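Local coordinates for PrgX (Enterococcus faecalis, PDB 2AWI), which is the receptor for the peptide sex pheromone cCF10 and probably binds DNA as a repressor that regulates conjugation, at residues K3-K9 and V35-S39; D21-M27 and K49-L54; L107-S111 and I151-I155; L81-I85 and G115-I119. The protein carries 1 engineered substitution. All blocks are in the same frame, centred on the assembly; numbering follows the deposited sequence.

Interaction 1 (K3-K9 and V35-S39)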
# COMPACT_ATOMS: atom_id res chain seq x y z
N LYS A 3 -42.28 -22.44 26.65
CA LYS A 3 -41.97 -23.61 27.46
C LYS A 3 -40.94 -23.24 28.53
O LYS A 3 -39.88 -23.86 28.64
CB LYS A 3 -41.40 -24.71 26.56
CG LYS A 3 -40.28 -24.21 25.65
CD LYS A 3 -39.68 -25.31 24.79
CE LYS A 3 -38.61 -24.74 23.86
NZ LYS A 3 -37.92 -25.78 23.04
N ILE A 4 -41.25 -22.21 29.32
CA ILE A 4 -40.35 -21.75 30.37
C ILE A 4 -40.11 -22.79 31.46
O ILE A 4 -38.96 -23.03 31.85
CB ILE A 4 -40.89 -20.46 31.04
CG1 ILE A 4 -40.93 -19.32 30.02
CG2 ILE A 4 -39.99 -20.07 32.20
CD1 ILE A 4 -41.52 -18.03 30.56
N GLY A 5 -41.18 -23.40 31.95
CA GLY A 5 -41.03 -24.41 32.99
C GLY A 5 -40.17 -25.57 32.56
O GLY A 5 -39.31 -26.03 33.31
N SER A 6 -40.38 -26.06 31.34
CA SER A 6 -39.61 -27.19 30.86
C SER A 6 -38.13 -26.81 30.72
O SER A 6 -37.25 -27.65 30.91
CB SER A 6 -40.15 -27.68 29.51
OG SER A 6 -39.72 -26.84 28.47
N VAL A 7 -37.87 -25.55 30.39
CA VAL A 7 -36.49 -25.10 30.27
C VAL A 7 -35.85 -25.07 31.67
O VAL A 7 -34.69 -25.46 31.83
CB VAL A 7 -36.40 -23.70 29.61
CG1 VAL A 7 -35.00 -23.12 29.78
CG2 VAL A 7 -36.73 -23.82 28.12
N LEU A 8 -36.61 -24.61 32.66
CA LEU A 8 -36.12 -24.57 34.04
C LEU A 8 -35.76 -25.99 34.50
O LEU A 8 -34.76 -26.20 35.20
CB LEU A 8 -37.17 -23.98 34.98
CG LEU A 8 -37.43 -22.47 34.88
CD1 LEU A 8 -38.50 -22.09 35.88
CD2 LEU A 8 -36.15 -21.69 35.14
N LYS A 9 -36.58 -26.97 34.11
CA LYS A 9 -36.33 -28.36 34.48
C LYS A 9 -35.04 -28.86 33.83
O LYS A 9 -34.18 -29.44 34.49
CB LYS A 9 -37.51 -29.23 34.04
CG LYS A 9 -37.38 -30.70 34.41
CD LYS A 9 -38.66 -31.44 34.06
CE LYS A 9 -38.62 -32.88 34.54
NZ LYS A 9 -39.89 -33.60 34.25
N VAL A 35 -45.38 -25.54 37.63
CA VAL A 35 -44.57 -24.62 36.84
C VAL A 35 -43.65 -25.37 35.88
O VAL A 35 -43.55 -24.99 34.71
CB VAL A 35 -43.70 -23.72 37.74
CG1 VAL A 35 -42.62 -23.04 36.91
CG2 VAL A 35 -44.57 -22.67 38.42
N GLU A 36 -42.99 -26.43 36.35
CA GLU A 36 -42.09 -27.18 35.47
C GLU A 36 -42.86 -28.01 34.46
O GLU A 36 -42.30 -28.44 33.45
CB GLU A 36 -41.15 -28.09 36.27
CG GLU A 36 -40.10 -27.38 37.10
CD GLU A 36 -38.93 -28.28 37.48
OE1 GLU A 36 -39.14 -29.49 37.69
OE2 GLU A 36 -37.79 -27.78 37.58
N ALA A 37 -44.13 -28.26 34.73
CA ALA A 37 -44.96 -29.03 33.82
C ALA A 37 -45.56 -28.09 32.79
O ALA A 37 -46.24 -28.52 31.86
CB ALA A 37 -46.05 -29.75 34.60
N ASP A 38 -45.30 -26.79 32.96
CA ASP A 38 -45.81 -25.77 32.06
C ASP A 38 -47.33 -25.67 32.14
O ASP A 38 -48.00 -25.42 31.14
CB ASP A 38 -45.38 -26.05 30.62
CG ASP A 38 -43.88 -25.88 30.40
OD1 ASP A 38 -43.19 -26.87 30.09
OD2 ASP A 38 -43.39 -24.73 30.54
N SER A 39 -47.86 -25.87 33.35
CA SER A 39 -49.30 -25.81 33.57
C SER A 39 -49.67 -24.75 34.60
O SER A 39 -50.73 -24.80 35.21
CB SER A 39 -49.82 -27.19 34.01
OG SER A 39 -49.14 -27.66 35.16

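Interaction 2 (D21-M27 and K49-L54)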
# COMPACT_ATOMS: atom_id res chain seq x y z
N ASP A 21 -34.15 -26.65 45.92
CA ASP A 21 -33.17 -25.59 45.74
C ASP A 21 -33.71 -24.42 44.94
O ASP A 21 -33.18 -23.31 45.03
CB ASP A 21 -31.91 -26.13 45.07
CG ASP A 21 -31.20 -27.19 45.91
OD1 ASP A 21 -30.91 -26.92 47.10
OD2 ASP A 21 -30.93 -28.28 45.38
N LEU A 22 -34.76 -24.67 44.18
CA LEU A 22 -35.38 -23.64 43.35
C LEU A 22 -36.57 -22.95 43.99
O LEU A 22 -36.63 -21.72 44.00
CB LEU A 22 -35.84 -24.24 42.01
CG LEU A 22 -34.87 -24.28 40.83
CD1 LEU A 22 -34.70 -22.89 40.27
CD2 LEU A 22 -33.53 -24.87 41.27
N TYR A 23 -37.51 -23.72 44.53
CA TYR A 23 -38.70 -23.12 45.11
C TYR A 23 -38.67 -22.72 46.58
O TYR A 23 -39.50 -21.91 47.00
CB TYR A 23 -39.93 -24.03 44.89
CG TYR A 23 -39.94 -25.31 45.72
CD1 TYR A 23 -39.56 -26.53 45.17
CD2 TYR A 23 -40.35 -25.28 47.06
CE1 TYR A 23 -39.58 -27.70 45.93
CE2 TYR A 23 -40.37 -26.45 47.83
CZ TYR A 23 -39.98 -27.65 47.26
OH TYR A 23 -40.02 -28.81 48.01
N SER A 24 -37.74 -23.25 47.37
CA SER A 24 -37.76 -22.89 48.78
C SER A 24 -37.62 -21.39 48.97
O SER A 24 -36.67 -20.77 48.48
CB SER A 24 -36.68 -23.66 49.57
OG SER A 24 -35.36 -23.31 49.15
N GLY A 25 -38.59 -20.81 49.67
CA GLY A 25 -38.59 -19.39 49.93
C GLY A 25 -39.31 -18.60 48.85
O GLY A 25 -39.52 -17.40 48.99
N ILE A 26 -39.69 -19.28 47.77
CA ILE A 26 -40.36 -18.61 46.67
C ILE A 26 -41.79 -19.11 46.43
O ILE A 26 -42.70 -18.32 46.23
CB ILE A 26 -39.54 -18.75 45.37
CG1 ILE A 26 -38.13 -18.19 45.60
CG2 ILE A 26 -40.23 -18.00 44.24
CD1 ILE A 26 -37.20 -18.31 44.40
N MSE A 27 -41.97 -20.43 46.43
CA MSE A 27 -43.30 -21.01 46.22
C MSE A 27 -43.34 -22.43 46.76
O MSE A 27 -42.31 -23.06 46.96
CB MSE A 27 -43.67 -21.00 44.74
CG MSE A 27 -42.72 -21.76 43.81
SE MSE A 27 -43.35 -21.78 41.96
CE MSE A 27 -43.15 -19.88 41.57
N LYS A 49 -35.96 -14.84 39.90
CA LYS A 49 -35.45 -15.49 41.11
C LYS A 49 -34.90 -16.88 40.79
O LYS A 49 -33.80 -17.23 41.22
CB LYS A 49 -36.55 -15.60 42.17
CG LYS A 49 -36.76 -14.32 42.96
CD LYS A 49 -37.90 -14.46 43.95
CE LYS A 49 -38.17 -13.14 44.67
NZ LYS A 49 -39.42 -13.19 45.48
N PHE A 50 -35.65 -17.68 40.04
CA PHE A 50 -35.17 -19.02 39.70
C PHE A 50 -33.89 -18.88 38.89
O PHE A 50 -32.95 -19.65 39.05
CB PHE A 50 -36.22 -19.79 38.90
CG PHE A 50 -37.50 -20.04 39.64
CD1 PHE A 50 -37.50 -20.33 41.00
CD2 PHE A 50 -38.71 -20.04 38.96
CE1 PHE A 50 -38.68 -20.62 41.67
CE2 PHE A 50 -39.90 -20.33 39.62
CZ PHE A 50 -39.89 -20.62 40.98
N SER A 51 -33.88 -17.88 38.02
CA SER A 51 -32.73 -17.60 37.17
C SER A 51 -31.48 -17.38 37.99
O SER A 51 -30.41 -17.92 37.67
CB SER A 51 -33.01 -16.36 36.32
OG SER A 51 -31.84 -15.94 35.64
N GLU A 52 -31.59 -16.59 39.06
CA GLU A 52 -30.45 -16.33 39.92
C GLU A 52 -30.02 -17.60 40.65
O GLU A 52 -28.83 -17.81 40.90
CB GLU A 52 -30.77 -15.24 40.94
CG GLU A 52 -29.58 -14.89 41.82
CD GLU A 52 -29.89 -13.85 42.87
OE1 GLU A 52 -28.96 -13.47 43.61
OE2 GLU A 52 -31.06 -13.41 42.96
N ARG A 53 -31.01 -18.43 40.99
CA ARG A 53 -30.75 -19.70 41.67
C ARG A 53 -29.95 -20.62 40.75
O ARG A 53 -28.95 -21.19 41.17
CB ARG A 53 -32.07 -20.39 42.04
CG ARG A 53 -32.88 -19.73 43.14
CD ARG A 53 -32.12 -19.72 44.45
NE ARG A 53 -33.01 -19.86 45.59
CZ ARG A 53 -33.99 -19.02 45.90
NH1 ARG A 53 -34.20 -17.95 45.14
NH2 ARG A 53 -34.75 -19.24 46.96
N LEU A 54 -30.38 -20.75 39.51
CA LEU A 54 -29.69 -21.61 38.54
C LEU A 54 -28.33 -21.05 38.12
O LEU A 54 -27.46 -21.80 37.68
CB LEU A 54 -30.56 -21.81 37.30
CG LEU A 54 -31.95 -22.44 37.51
CD1 LEU A 54 -32.77 -22.30 36.24
CD2 LEU A 54 -31.80 -23.91 37.91

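Interaction 3 (L107-S111 and I151-I155). Engineered in segment 151-155: C153 (natural residue Tyr).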
# COMPACT_ATOMS: atom_id res chain seq x y z
N LEU A 107 -47.46 -0.20 16.24
CA LEU A 107 -46.24 0.21 15.58
C LEU A 107 -45.61 -0.99 14.87
O LEU A 107 -44.99 -0.83 13.83
CB LEU A 107 -45.27 0.79 16.61
CG LEU A 107 -45.76 2.07 17.28
CD1 LEU A 107 -44.79 2.49 18.37
CD2 LEU A 107 -45.93 3.17 16.24
N GLN A 108 -45.78 -2.18 15.43
CA GLN A 108 -45.23 -3.38 14.80
C GLN A 108 -45.90 -3.58 13.44
O GLN A 108 -45.22 -3.65 12.42
CB GLN A 108 -45.45 -4.60 15.69
CG GLN A 108 -44.58 -4.60 16.94
CD GLN A 108 -43.11 -4.83 16.62
OE1 GLN A 108 -42.23 -4.45 17.40
NE2 GLN A 108 -42.84 -5.46 15.49
N TYR A 109 -47.22 -3.66 13.43
CA TYR A 109 -47.95 -3.83 12.18
C TYR A 109 -47.62 -2.74 11.17
O TYR A 109 -47.59 -2.98 9.97
CB TYR A 109 -49.46 -3.88 12.43
CG TYR A 109 -49.96 -5.25 12.80
CD1 TYR A 109 -49.92 -6.30 11.88
CD2 TYR A 109 -50.42 -5.52 14.09
CE1 TYR A 109 -50.33 -7.59 12.24
CE2 TYR A 109 -50.82 -6.81 14.46
CZ TYR A 109 -50.77 -7.83 13.53
OH TYR A 109 -51.15 -9.10 13.89
N PHE A 110 -47.38 -1.52 11.65
CA PHE A 110 -47.04 -0.47 10.71
C PHE A 110 -45.71 -0.85 10.07
O PHE A 110 -45.55 -0.76 8.86
CB PHE A 110 -46.90 0.89 11.40
CG PHE A 110 -46.76 2.03 10.44
CD1 PHE A 110 -47.75 2.27 9.49
CD2 PHE A 110 -45.63 2.85 10.46
CE1 PHE A 110 -47.61 3.31 8.57
CE2 PHE A 110 -45.49 3.89 9.54
CZ PHE A 110 -46.48 4.11 8.59
N SER A 111 -44.77 -1.27 10.90
CA SER A 111 -43.45 -1.68 10.43
C SER A 111 -43.58 -2.81 9.40
O SER A 111 -42.88 -2.81 8.39
CB SER A 111 -42.58 -2.13 11.61
OG SER A 111 -41.24 -2.34 11.19
N ILE A 151 -38.90 0.16 18.16
CA ILE A 151 -39.73 -0.02 16.97
C ILE A 151 -39.93 1.29 16.19
O ILE A 151 -40.19 1.27 14.98
CB ILE A 151 -41.10 -0.62 17.36
CG1 ILE A 151 -41.93 -0.90 16.12
CG2 ILE A 151 -41.82 0.31 18.31
CD1 ILE A 151 -41.28 -1.84 15.13
N ASP A 152 -39.82 2.43 16.88
CA ASP A 152 -39.96 3.72 16.21
C ASP A 152 -38.75 3.93 15.29
O ASP A 152 -38.88 4.40 14.16
CB ASP A 152 -40.04 4.87 17.22
CG ASP A 152 -41.36 4.88 17.97
OD1 ASP A 152 -42.42 4.90 17.30
OD2 ASP A 152 -41.34 4.87 19.22
N CYS A 153 -37.57 3.57 15.78
CA CYS A 153 -36.37 3.69 14.97
C CYS A 153 -36.36 2.65 13.86
O CYS A 153 -35.71 2.84 12.83
CB CYS A 153 -35.12 3.58 15.85
SG CYS A 153 -34.83 5.08 16.83
N GLU A 154 -37.09 1.56 14.05
CA GLU A 154 -37.16 0.53 13.01
C GLU A 154 -38.05 1.10 11.92
O GLU A 154 -37.73 1.03 10.73
CB GLU A 154 -37.77 -0.76 13.57
CG GLU A 154 -37.70 -1.94 12.61
CD GLU A 154 -38.36 -3.20 13.17
OE1 GLU A 154 -38.01 -3.61 14.31
OE2 GLU A 154 -39.23 -3.78 12.48
N ILE A 155 -39.18 1.68 12.33
CA ILE A 155 -40.12 2.30 11.39
C ILE A 155 -39.41 3.37 10.56
O ILE A 155 -39.52 3.41 9.34
CB ILE A 155 -41.31 2.94 12.16
CG1 ILE A 155 -42.29 1.84 12.57
CG2 ILE A 155 -41.97 4.01 11.31
CD1 ILE A 155 -43.44 2.31 13.44

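Interaction 4 (L81-I85 and G115-I119)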
# COMPACT_ATOMS: atom_id res chain seq x y z
N LEU A 81 -43.47 -13.71 7.64
CA LEU A 81 -44.08 -13.91 6.34
C LEU A 81 -43.48 -13.02 5.24
O LEU A 81 -43.49 -13.39 4.07
CB LEU A 81 -45.58 -13.67 6.45
CG LEU A 81 -46.53 -14.23 5.39
CD1 LEU A 81 -46.23 -15.70 5.15
CD2 LEU A 81 -47.98 -14.06 5.87
N ILE A 82 -42.96 -11.86 5.63
CA ILE A 82 -42.38 -10.92 4.67
C ILE A 82 -41.26 -11.52 3.82
O ILE A 82 -41.20 -11.29 2.61
CB ILE A 82 -41.84 -9.65 5.38
CG1 ILE A 82 -43.01 -8.73 5.76
CG2 ILE A 82 -40.86 -8.89 4.49
CD1 ILE A 82 -42.58 -7.49 6.49
N SER A 83 -40.36 -12.26 4.46
CA SER A 83 -39.23 -12.87 3.75
C SER A 83 -39.72 -13.82 2.66
O SER A 83 -39.20 -13.80 1.54
CB SER A 83 -38.35 -13.64 4.73
OG SER A 83 -39.05 -14.73 5.32
N LYS A 84 -40.71 -14.64 2.99
CA LYS A 84 -41.26 -15.59 2.04
C LYS A 84 -41.90 -14.88 0.86
O LYS A 84 -41.69 -15.26 -0.29
CB LYS A 84 -42.28 -16.49 2.74
CG LYS A 84 -41.79 -17.04 4.08
CD LYS A 84 -42.70 -18.14 4.62
CE LYS A 84 -42.44 -19.47 3.91
NZ LYS A 84 -41.05 -19.97 4.16
N ILE A 85 -42.69 -13.85 1.15
CA ILE A 85 -43.37 -13.09 0.10
C ILE A 85 -42.39 -12.33 -0.79
O ILE A 85 -42.70 -12.03 -1.94
CB ILE A 85 -44.40 -12.10 0.70
CG1 ILE A 85 -45.53 -12.87 1.39
CG2 ILE A 85 -44.98 -11.22 -0.41
CD1 ILE A 85 -46.63 -11.99 1.95
N GLY A 115 -43.05 -3.03 5.15
CA GLY A 115 -42.29 -4.15 4.63
C GLY A 115 -42.90 -4.57 3.30
O GLY A 115 -42.19 -4.96 2.37
N TYR A 116 -44.22 -4.49 3.22
CA TYR A 116 -44.93 -4.84 1.99
C TYR A 116 -44.73 -3.75 0.94
O TYR A 116 -44.57 -4.05 -0.25
CB TYR A 116 -46.42 -5.02 2.26
CG TYR A 116 -46.79 -6.34 2.91
CD1 TYR A 116 -46.38 -6.64 4.20
CD2 TYR A 116 -47.56 -7.27 2.22
CE1 TYR A 116 -46.73 -7.85 4.81
CE2 TYR A 116 -47.93 -8.48 2.81
CZ TYR A 116 -47.51 -8.77 4.10
OH TYR A 116 -47.88 -9.96 4.67
N ILE A 117 -44.73 -2.49 1.37
CA ILE A 117 -44.54 -1.39 0.44
C ILE A 117 -43.19 -1.52 -0.23
O ILE A 117 -43.05 -1.30 -1.43
CB ILE A 117 -44.62 -0.03 1.15
CG1 ILE A 117 -46.02 0.17 1.74
CG2 ILE A 117 -44.29 1.10 0.17
CD1 ILE A 117 -47.13 0.13 0.70
N SER A 118 -42.19 -1.89 0.56
CA SER A 118 -40.83 -2.07 0.06
C SER A 118 -40.84 -3.13 -1.04
O SER A 118 -40.30 -2.92 -2.12
CB SER A 118 -39.91 -2.49 1.19
OG SER A 118 -38.58 -2.60 0.74
N ILE A 119 -41.45 -4.27 -0.74
CA ILE A 119 -41.54 -5.38 -1.68
C ILE A 119 -42.17 -4.92 -3.00
O ILE A 119 -41.62 -5.16 -4.07
CB ILE A 119 -42.39 -6.54 -1.10
CG1 ILE A 119 -41.60 -7.26 0.00
CG2 ILE A 119 -42.76 -7.52 -2.20
CD1 ILE A 119 -42.43 -8.25 0.80

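Interaction 1 (K3-K9 and V35-S39)
The carboxylate of D38 faces the backbone amides of G5 and S6, where the end of helix 29-36 meets the first turns of helix 4-14 inside the helix-turn-helix domain. D38 is where the chain leaves helix 29-36, in a Schellman motif with positive phi; its CG lies anti to the carbonyl carbon (chi1 -69°), which turns the carboxylate to those amides. D38 OD2 takes a weak hydrogen bond from G5 N at 2.9 Å, strongly bent at the hydrogen (121°). S6 N is shared weakly between both oxygens, with D38 OD1 at 3.2 Å. The S6 hydroxyl is occupied on its own helix, where S6 OG donates to K3 O at 3.0 Å. G5 leaves no room for a beta carbon, which would collide with V35 O, and G5 CA makes a CA-H...O contact to V35 O at 3.1 Å, with 152° at the hydrogen. E36 reaches along the next turn, its chain crossing that of K9 at about a right angle, and E36 OE2 lies 3.5 Å from K9 CA. The ammonium of K9 stays apart, NZ being 5.4 Å from E36 OE1; the ionic partner of E36 OE2 is R12, and Y32 OH also bonds to it. A negative carboxylate beside the amides of a helix start would be expected to interact favourably with the helix dipole, although each bond is poorly aligned.

Interaction 2 (D21-M27 and K49-L54)
L22 and F50 interlock where helix 19-23 and the turn after it, part of the helix-turn-helix motif, lie against helix 44-54. The L22 side chain is a bump with two fittings: L22 CD1 presses on F50 CB at 3.7 Å, while L22 CD1 and CD2 both meet L54 CD2, L22 CD1 at 3.9 Å. Its carbonyl fills a different hollow, since L22 O sits at the edge of the F50 ring, 3.3 Å from F50 CE1, and also stands over one face of the R53 guanidinium. Past the helix end the turn swings I26 toward helix 44-54. CD1 of I26 fits among K49, F50 and R53, 3.1 Å from R53 NH1 and 3.6 Å from K49 CB, and the I26 and K49 chains lie alongside each other, running opposite ways. R53 bends at chi2 and chi3 to lie along the turn, bringing R53 NH2 to 2.9 Å from S24 O at the edge of the guanidinium. Helix 4-14, through L8, packs on F50 and L54, and Y32 meets F50 edge-to-face. The selenomethionine M27 finishes the fit with a Met-aromatic contact: its chain bends at chi3 (67°), SE lies in the plane of the F50 ring at its edge, and M27 CE touches F50 CZ at 3.4 Å.

Interaction 3 (L107-S111 and I151-I155)
L107 and I155 fill the tightly packed side of this contact between helices 107-122 and 150-159, whose short segments run nearly parallel, 21° apart with axes 9.5 Å from each other. CD1 of I155 rests against the backbone of helix 107-122, 3.5 Å from L107 O and 3.8 Å from L107 CD2, the two side chains roughly perpendicular. F110 presents its ring edge to the same isoleucine, with F110 CD2 at 3.7 Å from I155 CD1 and I155 CG2 in the ring plane. One turn earlier I151 holds CG1 anti to its nitrogen (chi1 -176°), facing the other helix, and the bend at chi2 (59°) places I151 CD1 by S111 CB at 3.8 Å, while I151 CG2 meets L107 CD1 at 3.7 Å. The other side is polar and less enclosed, E154 being partly exposed. There S111 OG lies 2.8 Å from E154 OE2, but N158 OD1 competes for the same hydroxyl, and E154 OE2 also forms a salt bridge to K79. Near-parallel packing of two helices separated in the chain by a third, 128-142, is consistent with the TPR-like region. Helix 128-142 covers F110 and I155, helix 74-87 lies against Q108 and S111, and helix 184-203 packs on E154 and on C153, an engineered residue (natural Tyr). The second subunit reaches L107 through its L15, and Q108 and I151 through its G55.

Interaction 4 (L81-I85 and G115-I119)
Against G115 CA, at 3.8 Å, rests I82 CD1, the methyl occupying the space a beta carbon on G115 would need. Here I82 and I85 on helix 74-87 interleave with G115, Y116 and I119 on helix 107-122, the short segments running almost parallel, 10° apart, with their axes 10.4 Å from each other. The contact is apolar, and the extended ends of the isoleucines do most of the work. I82, I85 and I119 share one conformation: CG1 stands beside the backbone N and anti to the carbonyl carbon (chi1 -65° in I85), which leaves CG2 anti to N. CD1 of I82 lies anti to CA (chi2 179°), a stretched shape that carries it over to the glycine. I82 CG1 lies 3.9 Å from Y116 CE1, oblique to the ring, and I82 CG2 meets I119 CD1 at 4.1 Å. I119 is likewise drawn out: CD1 of I119 rests against helix 74-87, 3.7 Å from I82 O and 4.1 Å from I85 CG2. I85 divides its two branches, for CG2 turns to I119, whereas I85 CD1 goes to the phenol of Y116, 3.6 Å from Y116 OH and 3.8 Å from Y116 CE2. L81 stands more loosely by the phenol oxygen. Such near-parallel packing, with helix 92-102 between the two in the chain, is consistent with the TPR-like helical region that takes in 115-119. Helix 92-102 brings N95 and I99 to Y116, N95 to I85 and R98 to L81, while the loop residue V162 packs on I117 and S118 of helix 107-122.

Overall arrangement
From the N terminus, interaction 1 closes the loop from the first helix to the end of helix 29-36, and interaction 2 closes the one from helix 19-23 to helix 44-54. Their segments alternate along the chain, and the two touch, so they share one apolar core (L8 on F50 and L54, V35 on M27) in the helix-turn-helix domain. Further along the chain, interaction 4 opens first, joining helix 74-87 to helix 107-122. Interaction 3 begins on that same helix before interaction 4 closes, and reaches on to helix 150-159, so these two also cross. The pairs are separate: nearest atoms of interactions 1 and 3 are about 19 Å apart. Interactions 1, 2 and 3 each meet the second subunit.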